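Local coordinates for flagellar brake protein YcgR (PDB 5KEC) that binds the second messenger c-di-GMP and, as the regulator MrkH, probably activates transcription of the type 3 fimbriae genes in Klebsiella pneumoniae, at residues B[28-33]-B[51-56]; B[170-175]-B[221-226]. One frame throughout, in Å; residues are numbered along the deposited sequence.

Interaction 1: residues B[28-33]-B[51-56]; sequences TEIEIF and FHIQTH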
ATOM      1  N   THR B  28     -14.073 -17.982   2.312  1.00 23.83           N
ATOM      2  CA  THR B  28     -12.680 -17.623   2.554  1.00 30.45           C
ATOM      3  C   THR B  28     -12.558 -16.177   3.008  1.00 26.79           C
ATOM      4  O   THR B  28     -13.223 -15.293   2.468  1.00 29.02           O
ATOM      5  CB  THR B  28     -11.833 -17.859   1.296  1.00 22.54           C
ATOM      6  OG1 THR B  28     -11.884 -19.250   0.966  1.00 21.39           O
ATOM      7  CG2 THR B  28     -10.378 -17.447   1.514  1.00 23.49           C
ATOM      8  N   GLU B  29     -11.721 -15.934   4.013  1.00 23.89           N
ATOM      9  CA  GLU B  29     -11.513 -14.573   4.483  1.00 26.13           C
ATOM     10  C   GLU B  29     -10.794 -13.765   3.416  1.00 23.05           C
ATOM     11  O   GLU B  29      -9.776 -14.196   2.876  1.00 25.80           O
ATOM     12  CB  GLU B  29     -10.694 -14.551   5.773  1.00 28.06           C
ATOM     13  CG  GLU B  29     -11.393 -15.163   6.975  1.00 38.50           C
ATOM     14  CD  GLU B  29     -10.987 -16.602   7.225  1.00 43.57           C
ATOM     15  OE1 GLU B  29     -10.408 -17.236   6.310  1.00 42.23           O
ATOM     16  OE2 GLU B  29     -11.248 -17.095   8.344  1.00 49.65           O
ATOM     17  N   ILE B  30     -11.324 -12.593   3.109  1.00 20.70           N
ATOM     18  CA  ILE B  30     -10.626 -11.690   2.206  1.00 22.92           C
ATOM     19  C   ILE B  30     -10.137 -10.496   3.013  1.00 18.78           C
ATOM     20  O   ILE B  30     -10.895  -9.902   3.789  1.00 29.13           O
ATOM     21  CB  ILE B  30     -11.508 -11.285   0.990  1.00 25.43           C
ATOM     22  CG1 ILE B  30     -10.723 -10.407   0.009  1.00 34.73           C
ATOM     23  CG2 ILE B  30     -12.810 -10.614   1.431  1.00 20.91           C
ATOM     24  CD1 ILE B  30     -11.444 -10.193  -1.308  1.00 37.10           C
ATOM     25  N   GLU B  31      -8.853 -10.182   2.881  1.00 21.46           N
ATOM     26  CA  GLU B  31      -8.284  -9.034   3.575  1.00 23.68           C
ATOM     27  C   GLU B  31      -8.090  -7.863   2.616  1.00 28.80           C
ATOM     28  O   GLU B  31      -7.455  -8.005   1.574  1.00 24.18           O
ATOM     29  CB  GLU B  31      -6.956  -9.399   4.230  1.00 23.02           C
ATOM     30  CG  GLU B  31      -6.443  -8.341   5.191  1.00 27.55           C
ATOM     31  CD  GLU B  31      -5.361  -8.866   6.118  1.00 35.57           C
ATOM     32  OE1 GLU B  31      -4.894 -10.007   5.915  1.00 33.28           O
ATOM     33  OE2 GLU B  31      -4.983  -8.136   7.060  1.00 36.68           O
ATOM     34  N   ILE B  32      -8.641  -6.710   2.982  1.00 24.21           N
ATOM     35  CA  ILE B  32      -8.578  -5.509   2.157  1.00 27.08           C
ATOM     36  C   ILE B  32      -7.699  -4.470   2.833  1.00 31.17           C
ATOM     37  O   ILE B  32      -7.968  -4.076   3.970  1.00 32.86           O
ATOM     38  CB  ILE B  32      -9.980  -4.896   1.986  1.00 25.66           C
ATOM     39  CG1 ILE B  32     -11.020  -5.998   1.760  1.00 32.08           C
ATOM     40  CG2 ILE B  32      -9.983  -3.856   0.870  1.00 28.79           C
ATOM     41  CD1 ILE B  32     -12.455  -5.491   1.712  1.00 33.20           C
ATOM     42  N   PHE B  33      -6.651  -4.031   2.141  1.00 27.04           N
ATOM     43  CA  PHE B  33      -5.751  -3.017   2.679  1.00 32.59           C
ATOM     44  C   PHE B  33      -5.995  -1.672   2.011  1.00 37.32           C
ATOM     45  O   PHE B  33      -6.111  -1.590   0.791  1.00 32.86           O
ATOM     46  CB  PHE B  33      -4.286  -3.403   2.451  1.00 34.67           C
ATOM     47  CG  PHE B  33      -3.884  -4.690   3.098  1.00 37.31           C
ATOM     48  CD1 PHE B  33      -3.517  -4.724   4.433  1.00 26.31           C
ATOM     49  CD2 PHE B  33      -3.854  -5.867   2.367  1.00 42.74           C
ATOM     50  CE1 PHE B  33      -3.138  -5.913   5.029  1.00 25.90           C
ATOM     51  CE2 PHE B  33      -3.475  -7.060   2.963  1.00 33.54           C
ATOM     52  CZ  PHE B  33      -3.118  -7.080   4.294  1.00 25.90           C
ATOM     53  N   PHE B  51     -16.147  -8.729  -8.560  1.00 24.23           N
ATOM     54  CA  PHE B  51     -16.446  -9.373  -7.288  1.00 27.16           C
ATOM     55  C   PHE B  51     -16.883  -8.311  -6.302  1.00 23.99           C
ATOM     56  O   PHE B  51     -16.461  -7.162  -6.398  1.00 32.75           O
ATOM     57  CB  PHE B  51     -15.240 -10.145  -6.745  1.00 22.66           C
ATOM     58  CG  PHE B  51     -14.115  -9.269  -6.269  1.00 25.34           C
ATOM     59  CD1 PHE B  51     -14.070  -8.832  -4.953  1.00 23.37           C
ATOM     60  CD2 PHE B  51     -13.096  -8.893  -7.135  1.00 24.66           C
ATOM     61  CE1 PHE B  51     -13.027  -8.029  -4.505  1.00 22.19           C
ATOM     62  CE2 PHE B  51     -12.048  -8.089  -6.701  1.00 20.42           C
ATOM     63  CZ  PHE B  51     -12.017  -7.651  -5.383  1.00 23.43           C
ATOM     64  N   HIS B  52     -17.731  -8.692  -5.354  1.00 23.34           N
ATOM     65  CA  HIS B  52     -18.264  -7.733  -4.397  1.00 26.70           C
ATOM     66  C   HIS B  52     -17.795  -8.009  -2.988  1.00 27.58           C
ATOM     67  O   HIS B  52     -17.560  -9.152  -2.615  1.00 22.75           O
ATOM     68  CB  HIS B  52     -19.788  -7.764  -4.398  1.00 22.98           C
ATOM     69  CG  HIS B  52     -20.395  -7.319  -5.685  1.00 26.99           C
ATOM     70  ND1 HIS B  52     -21.738  -7.033  -5.812  1.00 38.56           N
ATOM     71  CD2 HIS B  52     -19.845  -7.106  -6.902  1.00 33.80           C
ATOM     72  CE1 HIS B  52     -21.988  -6.668  -7.058  1.00 50.39           C
ATOM     73  NE2 HIS B  52     -20.857  -6.704  -7.740  1.00 40.21           N
ATOM     74  N   ILE B  53     -17.672  -6.943  -2.209  1.00 28.73           N
ATOM     75  CA  ILE B  53     -17.548  -7.057  -0.768  1.00 28.01           C
ATOM     76  C   ILE B  53     -18.443  -5.990  -0.155  1.00 26.29           C
ATOM     77  O   ILE B  53     -18.841  -5.043  -0.835  1.00 32.80           O
ATOM     78  CB  ILE B  53     -16.094  -6.881  -0.303  1.00 26.32           C
ATOM     79  CG1 ILE B  53     -15.547  -5.528  -0.750  1.00 28.70           C
ATOM     80  CG2 ILE B  53     -15.215  -8.026  -0.822  1.00 19.29           C
ATOM     81  CD1 ILE B  53     -15.646  -4.458   0.312  1.00 37.35           C
ATOM     82  N   GLN B  54     -18.770  -6.150   1.123  1.00 19.53           N
ATOM     83  CA  GLN B  54     -19.632  -5.205   1.815  1.00 20.05           C
ATOM     84  C   GLN B  54     -18.987  -4.775   3.112  1.00 24.34           C
ATOM     85  O   GLN B  54     -18.428  -5.596   3.846  1.00 30.84           O
ATOM     86  CB  GLN B  54     -21.010  -5.825   2.084  1.00 21.78           C
ATOM     87  CG  GLN B  54     -21.801  -6.158   0.814  1.00 22.10           C
ATOM     88  CD  GLN B  54     -22.994  -7.059   1.092  1.00 20.71           C
ATOM     89  OE1 GLN B  54     -23.497  -7.107   2.211  1.00 31.81           O
ATOM     90  NE2 GLN B  54     -23.440  -7.792   0.077  1.00 26.33           N
ATOM     91  N   THR B  55     -19.062  -3.480   3.395  1.00 25.30           N
ATOM     92  CA  THR B  55     -18.448  -2.925   4.586  1.00 28.89           C
ATOM     93  C   THR B  55     -18.959  -1.512   4.824  1.00 34.48           C
ATOM     94  O   THR B  55     -19.338  -0.817   3.888  1.00 33.60           O
ATOM     95  CB  THR B  55     -16.914  -2.892   4.451  1.00 31.29           C
ATOM     96  OG1 THR B  55     -16.343  -2.243   5.593  1.00 29.64           O
ATOM     97  CG2 THR B  55     -16.509  -2.138   3.199  1.00 39.02           C
ATOM     98  N   HIS B  56     -18.977  -1.087   6.080  1.00 37.64           N
ATOM     99  CA  HIS B  56     -19.385   0.277   6.394  1.00 49.28           C
ATOM    100  C   HIS B  56     -18.250   1.271   6.162  1.00 42.40           C
ATOM    101  O   HIS B  56     -18.479   2.476   6.095  1.00 41.66           O
ATOM    102  CB  HIS B  56     -19.912   0.376   7.830  1.00 58.07           C
ATOM    103  CG  HIS B  56     -21.310  -0.135   7.997  1.00 67.51           C
ATOM    104  ND1 HIS B  56     -21.593  -1.457   8.268  1.00 70.20           N
ATOM    105  CD2 HIS B  56     -22.506   0.497   7.923  1.00 67.93           C
ATOM    106  CE1 HIS B  56     -22.901  -1.616   8.358  1.00 71.22           C
ATOM    107  NE2 HIS B  56     -23.478  -0.444   8.153  1.00 68.61           N
TER
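Ile32 and Ile53 point their end methyls at one another from two strands that face each other across the interior of the N-terminal, YcgR-like domain, CD1 to CD1 at 3.6 Å. This is the tight part of the contact. Ile53 turns CG1 into the position between its backbone N and carbonyl carbon (chi1 58°), which aims CD1 at Ile32 and leaves the other branch for Ile30. There the packing is looser: the two side chains lie nearly perpendicular, CG2 of Ile30 lying 4.2 Å from CG2 of Ile53. The long branch of Ile30 is anti to its backbone N (chi1 -176°) and carries CD1 to CE1 of Phe51, also at 4.2 Å, approaching the ring obliquely. No hydrogen bond joins the two segments. The far side of strand 51-55, with His52 and Gln54, is partly open to solvent. The axes of strands 29-33 and 51-55 come within 10.2 Å and cross at 75°, consistent with facing walls of a curled antiparallel sheet. Strand 29-34 pairs with strands 37-46 and 64-71, strand 50-55 with 37-46 and 94-99, and Phe67 and Phe98 pack against Phe51 from strands 64-71 and 94-99.

Interaction 2: residues B[170-175]-B[221-226]; sequences LMLAEY and EKILLD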
ATOM      1  N   LEU B 170      13.932  12.460  -3.247  1.00 19.79           N
ATOM      2  CA  LEU B 170      14.500  11.532  -2.278  1.00 14.58           C
ATOM      3  C   LEU B 170      16.020  11.546  -2.372  1.00 19.59           C
ATOM      4  O   LEU B 170      16.592  11.103  -3.361  1.00 26.96           O
ATOM      5  CB  LEU B 170      13.969  10.122  -2.532  1.00 16.47           C
ATOM      6  CG  LEU B 170      12.453  10.036  -2.698  1.00 20.42           C
ATOM      7  CD1 LEU B 170      12.035   8.610  -2.987  1.00 19.62           C
ATOM      8  CD2 LEU B 170      11.735  10.590  -1.462  1.00 23.35           C
ATOM      9  N   MET B 171      16.671  12.095  -1.355  1.00 17.96           N
ATOM     10  CA  MET B 171      18.124  12.058  -1.267  1.00 18.03           C
ATOM     11  C   MET B 171      18.528  10.747  -0.596  1.00 25.97           C
ATOM     12  O   MET B 171      18.371  10.586   0.617  1.00 18.91           O
ATOM     13  CB  MET B 171      18.626  13.242  -0.450  1.00 18.84           C
ATOM     14  CG  MET B 171      18.213  14.599  -1.020  1.00 27.44           C
ATOM     15  SD  MET B 171      18.458  15.964   0.141  1.00 44.20           S
ATOM     16  CE  MET B 171      20.224  15.892   0.429  1.00 33.82           C
ATOM     17  N   LEU B 172      19.047   9.806  -1.378  1.00 27.79           N
ATOM     18  CA  LEU B 172      19.296   8.465  -0.853  1.00 27.58           C
ATOM     19  C   LEU B 172      20.779   8.108  -0.795  1.00 25.80           C
ATOM     20  O   LEU B 172      21.170   6.981  -1.093  1.00 21.67           O
ATOM     21  CB  LEU B 172      18.512   7.424  -1.657  1.00 24.37           C
ATOM     22  CG  LEU B 172      17.005   7.705  -1.755  1.00 26.12           C
ATOM     23  CD1 LEU B 172      16.337   6.871  -2.850  1.00 23.35           C
ATOM     24  CD2 LEU B 172      16.327   7.482  -0.402  1.00 25.48           C
ATOM     25  N   ALA B 173      21.596   9.074  -0.396  1.00 28.15           N
ATOM     26  CA  ALA B 173      23.022   8.838  -0.193  1.00 25.34           C
ATOM     27  C   ALA B 173      23.636   8.080  -1.366  1.00 35.85           C
ATOM     28  O   ALA B 173      23.594   8.545  -2.514  1.00 27.02           O
ATOM     29  CB  ALA B 173      23.257   8.081   1.118  1.00 24.23           C
ATOM     30  N   GLU B 174      24.192   6.905  -1.079  1.00 32.22           N
ATOM     31  CA  GLU B 174      24.937   6.142  -2.082  1.00 39.12           C
ATOM     32  C   GLU B 174      24.096   5.770  -3.301  1.00 35.91           C
ATOM     33  O   GLU B 174      24.639   5.446  -4.356  1.00 32.18           O
ATOM     34  CB  GLU B 174      25.528   4.865  -1.472  1.00 48.97           C
ATOM     35  CG  GLU B 174      25.837   4.947   0.013  1.00 58.28           C
ATOM     36  CD  GLU B 174      24.852   4.154   0.855  1.00 67.90           C
ATOM     37  OE1 GLU B 174      25.048   2.927   1.012  1.00 67.50           O
ATOM     38  OE2 GLU B 174      23.883   4.758   1.362  1.00 75.49           O
ATOM     39  N   TYR B 175      22.774   5.802  -3.157  1.00 31.02           N
ATOM     40  CA  TYR B 175      21.888   5.356  -4.229  1.00 29.00           C
ATOM     41  C   TYR B 175      21.487   6.476  -5.169  1.00 24.86           C
ATOM     42  O   TYR B 175      20.784   6.241  -6.150  1.00 35.38           O
ATOM     43  CB  TYR B 175      20.647   4.675  -3.658  1.00 24.37           C
ATOM     44  CG  TYR B 175      20.972   3.460  -2.819  1.00 28.14           C
ATOM     45  CD1 TYR B 175      21.057   2.202  -3.396  1.00 34.72           C
ATOM     46  CD2 TYR B 175      21.200   3.574  -1.448  1.00 25.89           C
ATOM     47  CE1 TYR B 175      21.355   1.084  -2.634  1.00 40.37           C
ATOM     48  CE2 TYR B 175      21.505   2.461  -0.676  1.00 27.36           C
ATOM     49  CZ  TYR B 175      21.578   1.219  -1.277  1.00 38.70           C
ATOM     50  OH  TYR B 175      21.872   0.106  -0.525  1.00 41.41           O
ATOM     51  N   GLU B 221      13.171  -0.497  -4.990  1.00 33.84           N
ATOM     52  CA  GLU B 221      13.087  -1.911  -4.636  1.00 40.89           C
ATOM     53  C   GLU B 221      14.464  -2.511  -4.371  1.00 35.84           C
ATOM     54  O   GLU B 221      14.615  -3.384  -3.519  1.00 35.68           O
ATOM     55  CB  GLU B 221      12.330  -2.687  -5.720  1.00 40.96           C
ATOM     56  CG  GLU B 221      10.822  -2.421  -5.685  1.00 54.92           C
ATOM     57  CD  GLU B 221      10.083  -2.913  -6.924  1.00 70.30           C
ATOM     58  OE1 GLU B 221      10.679  -2.920  -8.024  1.00 66.71           O
ATOM     59  OE2 GLU B 221       8.895  -3.284  -6.794  1.00 76.69           O
ATOM     60  N   LYS B 222      15.474  -2.025  -5.085  1.00 34.93           N
ATOM     61  CA  LYS B 222      16.838  -2.487  -4.860  1.00 36.01           C
ATOM     62  C   LYS B 222      17.373  -2.006  -3.521  1.00 39.98           C
ATOM     63  O   LYS B 222      18.050  -2.747  -2.809  1.00 40.10           O
ATOM     64  CB  LYS B 222      17.757  -2.035  -5.990  1.00 42.99           C
ATOM     65  CG  LYS B 222      17.487  -2.752  -7.298  1.00 53.25           C
ATOM     66  CD  LYS B 222      18.522  -2.404  -8.356  1.00 65.43           C
ATOM     67  CE  LYS B 222      18.514  -0.921  -8.690  1.00 74.26           C
ATOM     68  NZ  LYS B 222      19.467  -0.597  -9.790  1.00 83.37           N
ATOM     69  N   ILE B 223      17.069  -0.760  -3.175  1.00 27.28           N
ATOM     70  CA  ILE B 223      17.430  -0.236  -1.869  1.00 30.61           C
ATOM     71  C   ILE B 223      16.763  -1.059  -0.768  1.00 31.02           C
ATOM     72  O   ILE B 223      17.381  -1.372   0.251  1.00 34.35           O
ATOM     73  CB  ILE B 223      16.996   1.232  -1.718  1.00 39.31           C
ATOM     74  CG1 ILE B 223      17.695   2.113  -2.753  1.00 36.34           C
ATOM     75  CG2 ILE B 223      17.271   1.729  -0.298  1.00 36.55           C
ATOM     76  CD1 ILE B 223      17.202   3.539  -2.755  1.00 34.15           C
ATOM     77  N   LEU B 224      15.491  -1.392  -0.974  1.00 33.94           N
ATOM     78  CA  LEU B 224      14.734  -2.171  -0.001  1.00 40.32           C
ATOM     79  C   LEU B 224      15.406  -3.508   0.248  1.00 37.54           C
ATOM     80  O   LEU B 224      15.636  -3.899   1.391  1.00 41.64           O
ATOM     81  CB  LEU B 224      13.313  -2.414  -0.493  1.00 47.65           C
ATOM     82  CG  LEU B 224      12.313  -1.282  -0.314  1.00 52.34           C
ATOM     83  CD1 LEU B 224      11.032  -1.654  -1.020  1.00 52.41           C
ATOM     84  CD2 LEU B 224      12.069  -1.021   1.161  1.00 59.18           C
ATOM     85  N   LEU B 225      15.718  -4.206  -0.838  1.00 40.96           N
ATOM     86  CA  LEU B 225      16.376  -5.501  -0.744  1.00 46.49           C
ATOM     87  C   LEU B 225      17.681  -5.385   0.039  1.00 40.36           C
ATOM     88  O   LEU B 225      18.067  -6.313   0.747  1.00 45.51           O
ATOM     89  CB  LEU B 225      16.607  -6.095  -2.141  1.00 50.71           C
ATOM     90  CG  LEU B 225      15.351  -6.394  -2.978  1.00 48.67           C
ATOM     91  CD1 LEU B 225      15.715  -6.960  -4.344  1.00 46.43           C
ATOM     92  CD2 LEU B 225      14.402  -7.340  -2.254  1.00 48.82           C
ATOM     93  N   ASP B 226      18.344  -4.235  -0.068  1.00 32.74           N
ATOM     94  CA  ASP B 226      19.576  -3.977   0.676  1.00 31.54           C
ATOM     95  C   ASP B 226      19.303  -3.715   2.153  1.00 38.05           C
ATOM     96  O   ASP B 226      20.054  -4.152   3.031  1.00 31.88           O
ATOM     97  CB  ASP B 226      20.321  -2.770   0.092  1.00 43.49           C
ATOM     98  CG  ASP B 226      21.070  -3.101  -1.186  1.00 40.24           C
ATOM     99  OD1 ASP B 226      21.301  -4.297  -1.453  1.00 44.09           O
ATOM    100  OD2 ASP B 226      21.440  -2.160  -1.920  1.00 50.47           O
TER
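Tyr175 lays one face of its ring on Ile223 and gives its hydroxyl to Asp226, joining the turn after strand 164-171 to the C-terminal helix 214-234. The turn follows a strand of the antiparallel sheet of the C-terminal half, a PilZ-type β-barrel with the helix packed against it. CG1 of Ile223 sits over the ring face in a CH-pi contact, 3.7 Å from the Tyr175 centroid and shifted toward the rim on the CG and CD1 side. CD1 of the same isoleucine extends past the ring to Leu172, where the methyls Leu172 CD1 and Ile223 CD1 are 3.4 Å apart, tighter than usual for two carbons. Ile223 thus meets two groups with neighbouring atoms, CG1 on the tyrosine face and CD1 on the leucine methyl. Its CG1 is anti to the carbonyl carbon (chi1 -62°), which sends the longer branch off the helix toward both partners.

Outside this apolar patch, Asp226, one helical turn after Ile223, comes to the edge of the ring, the ring and carboxylate planes 40° apart. Behind the first shell, the backbone bond from Tyr175 N to Leu172 O, 2.9 Å, closes the turn and brings both side chains to the same helix face. Arg219, one turn before Ile223, adds a hydrogen bond to the Tyr175 carbonyl oxygen, tying main chain as well as side chain to the helix. Leu172 also rests on Phe123 of a loop, Ile139 of strand 134-142 and Ile178 of strand 177-193. At the polar end, the Tyr175 OH donates to Asp226 OD2 over 2.7 Å, meeting that oxygen on its anti side and 26° out of the carboxylate plane.

Both segments of interaction 1 precede those of interaction 2 in the sequence, and the two lie on opposite sides of the chain's centre, centres 34 Å apart and nearest atoms about 16 Å apart. They share no strand or helix. Interaction 1 joins facing strands of the eight-stranded N-terminal sheet; interaction 2 packs helix 214-234 on the turn that follows a strand of the seven-stranded C-terminal sheet. Between them in sequence lie Arg109, Arg110, Arg111 and Arg114, which bind c-di-GMP in a ligand-bound structure of this protein. Bound c-di-GMP molecules also meet His70 in the first half, and Asp141 and Ser143 in the second, so the binding residues come from both halves, each contact from one.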